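Local coordinates for uncharacterized protein lp_2219 (Lactobacillus plantarum, PDB 3HFQ), which is of unknown function but folds as a seven-bladed beta-propeller of the lactonase family, which suggests, without proving, that it may hydrolyse a lactone, at residues 8-13 against 41-46; 285-290 against 304-309. The protein carries 1 engineered substitution. All coordinates share one frame; numbering follows the deposited sequence.

Strand 334-339, from the C-terminal end, pairs with strand 2-9 in one four-stranded blade, and the two contacts lie beside this closure. From the N terminus, strand 2-9 runs into 8-13; after two more strands of the same blade the chain returns through 41-46 to start strand 45-47, the first of the next blade, so contact 1 spans a blade boundary. Contact 2 opens only after contact 1 has closed, the two standing in series without nesting. It ties the loop 285-290, which leads into the blade of strands 290-293 to 322-330, to the turn 304-309 between that blade's second and third strands. Side chains of both contacts touch strand 334-339, and Y10 rests on R289 and Q305.

Contact 1. Residues 8-13 against 41-46; sequences GTYTKK and NPTYLA
T11 and N41 grip each other through two reciprocal bonds, each joining a backbone amide to a side chain. T11 N donates to N41 OD1 at 2.9 Å, nearly straight at 166°, and N41 N donates to T11 OG1, also at 2.9 Å. A chi1 of 55° sets that hydroxyl between the N and carbonyl carbon of its own residue, facing N41, while Q40 adds a weak bond to it. Y10 lies next along the chain. T43 CG2 stands 3.6 Å from the centroid of the Y10 ring, almost on its normal, in a CH-pi contact; K12 NZ lies over the opposite face, displaced toward the rim. N41 ND2 meets the ring edge, 3.8 Å from Y10 CD1, with amide and ring planes perpendicular. Deeper in, T9 N hydrogen-bonds to P42 O at 2.9 Å. P42 centres an inverse gamma turn, and its oxygen comes within 3.1 Å of G8 CA, where a side chain would clash. Farther out, S15 holds T9 OG1, and V335 of the closing strand packs on both Y10 and T43. The reciprocal backbone-to-side-chain hydrogen bonds thus probably help hold the link between the two blades beside strand 2-9.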
loop_
_atom_site.group_PDB
_atom_site.type_symbol
_atom_site.label_atom_id
_atom_site.label_comp_id
_atom_site.label_asym_id
_atom_site.label_seq_id
_atom_site.Cartn_x
_atom_site.Cartn_y
_atom_site.Cartn_z
ATOM N N GLY A 8 1.738 10.273 3.419
ATOM C CA GLY A 8 2.969 10.178 2.652
ATOM C C GLY A 8 2.735 10.996 1.394
ATOM O O GLY A 8 1.590 11.157 0.971
ATOM N N THR A 9 3.797 11.518 0.793
ATOM C CA THR A 9 3.644 12.347 -0.398
ATOM C C THR A 9 4.848 12.286 -1.318
ATOM O O THR A 9 5.855 11.650 -1.021
ATOM C CB THR A 9 3.522 13.836 -0.029
ATOM O OG1 THR A 9 4.799 14.301 0.435
ATOM C CG2 THR A 9 2.492 14.053 1.072
ATOM N N TYR A 10 4.705 12.974 -2.446
ATOM C CA TYR A 10 5.771 13.154 -3.419
ATOM C C TYR A 10 6.147 14.583 -3.057
ATOM O O TYR A 10 5.321 15.306 -2.495
ATOM C CB TYR A 10 5.229 13.142 -4.843
ATOM C CG TYR A 10 5.312 11.810 -5.540
ATOM C CD1 TYR A 10 6.520 11.345 -6.053
ATOM C CD2 TYR A 10 4.181 11.011 -5.683
ATOM C CE1 TYR A 10 6.596 10.118 -6.711
ATOM C CE2 TYR A 10 4.244 9.789 -6.332
ATOM C CZ TYR A 10 5.454 9.345 -6.840
ATOM O OH TYR A 10 5.511 8.137 -7.496
ATOM N N THR A 11 7.370 14.998 -3.352
ATOM C CA THR A 11 7.773 16.365 -3.045
ATOM C C THR A 11 8.375 16.998 -4.289
ATOM O O THR A 11 9.508 17.477 -4.274
ATOM C CB THR A 11 8.799 16.404 -1.899
ATOM O OG1 THR A 11 9.911 15.559 -2.218
ATOM C CG2 THR A 11 8.157 15.931 -0.603
ATOM N N LYS A 12 7.595 16.993 -5.365
ATOM C CA LYS A 12 8.026 17.542 -6.643
ATOM C C LYS A 12 7.447 18.926 -6.926
ATOM O O LYS A 12 7.907 19.613 -7.839
ATOM C CB LYS A 12 7.641 16.583 -7.775
ATOM C CG LYS A 12 8.306 15.214 -7.678
ATOM C CD LYS A 12 7.934 14.300 -8.843
ATOM C CE LYS A 12 6.483 13.837 -8.768
ATOM N NZ LYS A 12 6.159 12.833 -9.828
ATOM N N LYS A 13 6.447 19.337 -6.152
ATOM C CA LYS A 13 5.825 20.642 -6.358
ATOM C C LYS A 13 5.748 21.530 -5.120
ATOM O O LYS A 13 6.462 22.530 -5.027
ATOM C CB LYS A 13 4.422 20.469 -6.954
ATOM C CG LYS A 13 4.430 19.911 -8.374
ATOM C CD LYS A 13 3.036 19.834 -8.982
ATOM C CE LYS A 13 2.211 18.709 -8.379
ATOM N NZ LYS A 13 0.868 18.609 -9.017
ATOM N N ASN A 41 10.301 12.898 -1.109
ATOM C CA ASN A 41 9.540 11.792 -1.696
ATOM C C ASN A 41 9.165 10.629 -0.779
ATOM O O ASN A 41 9.429 9.467 -1.092
ATOM C CB ASN A 41 10.276 11.254 -2.929
ATOM C CG ASN A 41 9.918 12.005 -4.208
ATOM O OD1 ASN A 41 9.351 13.102 -4.176
ATOM N ND2 ASN A 41 10.259 11.411 -5.346
ATOM N N PRO A 42 8.534 10.923 0.368
ATOM C CA PRO A 42 8.135 9.859 1.296
ATOM C C PRO A 42 6.801 9.298 0.804
ATOM O O PRO A 42 5.768 9.463 1.457
ATOM C CB PRO A 42 8.002 10.602 2.615
ATOM C CG PRO A 42 7.419 11.924 2.165
ATOM C CD PRO A 42 8.261 12.256 0.943
ATOM N N THR A 43 6.841 8.629 -0.348
ATOM C CA THR A 43 5.638 8.087 -0.986
ATOM C C THR A 43 4.943 6.911 -0.310
ATOM O O THR A 43 3.823 6.565 -0.683
ATOM C CB THR A 43 5.919 7.719 -2.456
ATOM O OG1 THR A 43 6.812 6.603 -2.511
ATOM C CG2 THR A 43 6.553 8.900 -3.182
ATOM N N TYR A 44 5.605 6.268 0.647
ATOM C CA TYR A 44 4.967 5.185 1.385
ATOM C C TYR A 44 5.521 5.163 2.801
ATOM O O TYR A 44 6.693 5.473 3.023
ATOM C CB TYR A 44 5.156 3.821 0.714
ATOM C CG TYR A 44 3.921 2.952 0.875
ATOM C CD1 TYR A 44 2.803 3.144 0.062
ATOM C CD2 TYR A 44 3.845 1.984 1.875
ATOM C CE1 TYR A 44 1.633 2.394 0.244
ATOM C CE2 TYR A 44 2.683 1.229 2.068
ATOM C CZ TYR A 44 1.584 1.438 1.249
ATOM O OH TYR A 44 0.441 0.691 1.432
ATOM N N LEU A 45 4.662 4.800 3.749
ATOM C CA LEU A 45 5.011 4.779 5.163
ATOM C C LEU A 45 4.658 3.470 5.863
ATOM O O LEU A 45 3.704 2.792 5.481
ATOM C CB LEU A 45 4.263 5.908 5.877
ATOM C CG LEU A 45 4.336 7.303 5.255
ATOM C CD1 LEU A 45 3.335 8.221 5.954
ATOM C CD2 LEU A 45 5.756 7.845 5.377
ATOM N N ALA A 46 5.421 3.145 6.907
ATOM C CA ALA A 46 5.196 1.945 7.712
ATOM C C ALA A 46 5.511 2.292 9.169
ATOM O O ALA A 46 6.452 3.037 9.443
ATOM C CB ALA A 46 6.097 0.800 7.243
#

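Contact 2. Residues 285-290 against 304-309; sequences GDFPRD and NQNTDN
D286 and N306 meet with carboxylate and amide planes turned 49° apart. N306 ND2 donates to D286 OD2 at 2.9 Å in a bond that is straight and in the plane of the amide, yet reaches the acid from above the carboxylate plane. D286 CG, anti to the backbone N (chi1 -171°), carries OD2 to this meeting, and OD1 is held by N262. The same ND2 sits over one face of the F287 ring, 3.4 Å from F287 CG and offset toward the rim, with amide and ring only 28° from parallel. Q305 approaches differently: its extended chain brings NE2 near the ring edge and 3.6 Å from R289 CD, and a water bridges NE2 to R289 NH1. The backbones are joined as well, with N306 N bonded to D286 O at 3.1 Å and Q305 N to F287 O at 2.9 Å. T307 OG1 accepts the N-H of D286 at 3.0 Å. N304 lies flush against G285, its CG 3.4 Å from G285 CA; its OD1 is bonded to T283, and its ND2 reaches N309 O, which also accepts N304 N. A leucine in its place would probably leave the T283 hydroxyl without this partner and N309 O without its side-chain donor. Beyond, R289 extends toward a phosphate ion, probably from the crystallisation liquor, in a long, weak ion pair. Amides that serve acid, ring and backbone alike therefore hold the loop leading into the blade to the turn within it.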
loop_
_atom_site.group_PDB
_atom_site.type_symbol
_atom_site.label_atom_id
_atom_site.label_comp_id
_atom_site.label_asym_id
_atom_site.label_seq_id
_atom_site.Cartn_x
_atom_site.Cartn_y
_atom_site.Cartn_z
ATOM N N GLY A 285 -11.425 13.921 -6.307
ATOM C CA GLY A 285 -10.112 14.433 -6.655
ATOM C C GLY A 285 -9.542 13.588 -7.771
ATOM O O GLY A 285 -10.206 12.667 -8.246
ATOM N N ASP A 286 -8.313 13.880 -8.184
ATOM C CA ASP A 286 -7.690 13.132 -9.266
ATOM C C ASP A 286 -6.553 12.235 -8.777
ATOM O O ASP A 286 -5.696 12.659 -8.000
ATOM C CB ASP A 286 -7.181 14.107 -10.340
ATOM C CG ASP A 286 -6.705 13.404 -11.608
ATOM O OD1 ASP A 286 -7.407 12.489 -12.095
ATOM O OD2 ASP A 286 -5.634 13.781 -12.134
ATOM N N PHE A 287 -6.573 10.989 -9.240
ATOM C CA PHE A 287 -5.567 9.986 -8.913
ATOM C C PHE A 287 -5.432 9.546 -7.456
ATOM O O PHE A 287 -4.449 9.867 -6.783
ATOM C CB PHE A 287 -4.199 10.422 -9.454
ATOM C CG PHE A 287 -3.904 9.896 -10.834
ATOM C CD1 PHE A 287 -4.829 10.055 -11.863
ATOM C CD2 PHE A 287 -2.715 9.225 -11.099
ATOM C CE1 PHE A 287 -4.571 9.553 -13.138
ATOM C CE2 PHE A 287 -2.447 8.720 -12.372
ATOM C CZ PHE A 287 -3.379 8.885 -13.392
ATOM N N PRO A 288 -6.427 8.797 -6.952
ATOM C CA PRO A 288 -6.425 8.292 -5.575
ATOM C C PRO A 288 -5.473 7.093 -5.456
ATOM O O PRO A 288 -5.882 5.940 -5.615
ATOM C CB PRO A 288 -7.885 7.903 -5.348
ATOM C CG PRO A 288 -8.339 7.497 -6.736
ATOM C CD PRO A 288 -7.745 8.594 -7.583
ATOM N N ARG A 289 -4.209 7.380 -5.160
ATOM C CA ARG A 289 -3.181 6.348 -5.044
ATOM C C ARG A 289 -3.242 5.524 -3.759
ATOM O O ARG A 289 -2.737 4.403 -3.717
ATOM C CB ARG A 289 -1.799 6.991 -5.198
ATOM C CG ARG A 289 -0.626 6.017 -5.212
ATOM C CD ARG A 289 0.590 6.677 -5.854
ATOM N NE ARG A 289 1.834 5.969 -5.561
ATOM C CZ ARG A 289 2.846 5.856 -6.412
ATOM N NH1 ARG A 289 2.763 6.399 -7.619
ATOM N NH2 ARG A 289 3.949 5.210 -6.054
ATOM N N ASP A 290 -3.850 6.067 -2.709
ATOM C CA ASP A 290 -3.962 5.313 -1.464
ATOM C C ASP A 290 -5.148 5.782 -0.635
ATOM O O ASP A 290 -5.649 6.893 -0.809
ATOM C CB ASP A 290 -2.672 5.426 -0.638
ATOM C CG ASP A 290 -2.587 4.372 0.463
ATOM O OD1 ASP A 290 -3.201 3.295 0.307
ATOM O OD2 ASP A 290 -1.891 4.609 1.476
ATOM N N ASN A 304 -5.851 12.186 -2.866
ATOM C CA ASN A 304 -5.735 12.322 -4.311
ATOM C C ASN A 304 -4.424 13.012 -4.642
ATOM O O ASN A 304 -4.186 14.153 -4.246
ATOM C CB ASN A 304 -6.916 13.124 -4.854
ATOM C CG ASN A 304 -8.239 12.427 -4.624
ATOM O OD1 ASN A 304 -8.553 11.436 -5.283
ATOM N ND2 ASN A 304 -9.018 12.931 -3.671
ATOM N N GLN A 305 -3.588 12.301 -5.387
ATOM C CA GLN A 305 -2.263 12.755 -5.784
ATOM C C GLN A 305 -2.174 14.045 -6.597
ATOM O O GLN A 305 -1.406 14.947 -6.250
ATOM C CB GLN A 305 -1.570 11.620 -6.551
ATOM C CG GLN A 305 -0.161 11.915 -7.015
ATOM C CD GLN A 305 0.464 10.744 -7.762
ATOM O OE1 GLN A 305 1.565 10.854 -8.294
ATOM N NE2 GLN A 305 -0.239 9.619 -7.802
ATOM N N ASN A 306 -2.956 14.144 -7.666
ATOM C CA ASN A 306 -2.885 15.311 -8.542
ATOM C C ASN A 306 -3.652 16.569 -8.138
ATOM O O ASN A 306 -3.349 17.656 -8.632
ATOM C CB ASN A 306 -3.289 14.918 -9.970
ATOM C CG ASN A 306 -2.389 13.848 -10.559
ATOM O OD1 ASN A 306 -1.236 13.701 -10.157
ATOM N ND2 ASN A 306 -2.906 13.108 -11.531
ATOM N N THR A 307 -4.634 16.441 -7.251
ATOM C CA THR A 307 -5.407 17.605 -6.834
ATOM C C THR A 307 -5.106 18.064 -5.409
ATOM O O THR A 307 -5.755 18.971 -4.889
ATOM C CB THR A 307 -6.916 17.350 -7.003
ATOM O OG1 THR A 307 -7.247 16.058 -6.480
ATOM C CG2 THR A 307 -7.296 17.404 -8.488
ATOM N N ASP A 308 -4.115 17.434 -4.786
ATOM C CA ASP A 308 -3.690 17.807 -3.442
ATOM C C ASP A 308 -4.807 17.844 -2.406
ATOM O O ASP A 308 -4.844 18.747 -1.574
ATOM C CB ASP A 308 -3.025 19.187 -3.479
ATOM C CG ASP A 308 -1.898 19.264 -4.482
ATOM O OD1 ASP A 308 -1.884 20.223 -5.283
ATOM O OD2 ASP A 308 -1.024 18.374 -4.471
ATOM N N ASN A 309 -5.719 16.881 -2.448
ATOM C CA ASN A 309 -6.796 16.874 -1.467
ATOM C C ASN A 309 -7.140 15.491 -0.948
ATOM O O ASN A 309 -6.946 14.490 -1.630
ATOM C CB ASN A 309 -8.059 17.550 -2.026
ATOM C CG ASN A 309 -8.367 17.151 -3.462
ATOM O OD1 ASN A 309 -7.785 16.216 -4.009
ATOM N ND2 ASN A 309 -9.306 17.866 -4.077
HETATM O O HOH W 1 0.306 7.393 -9.397
#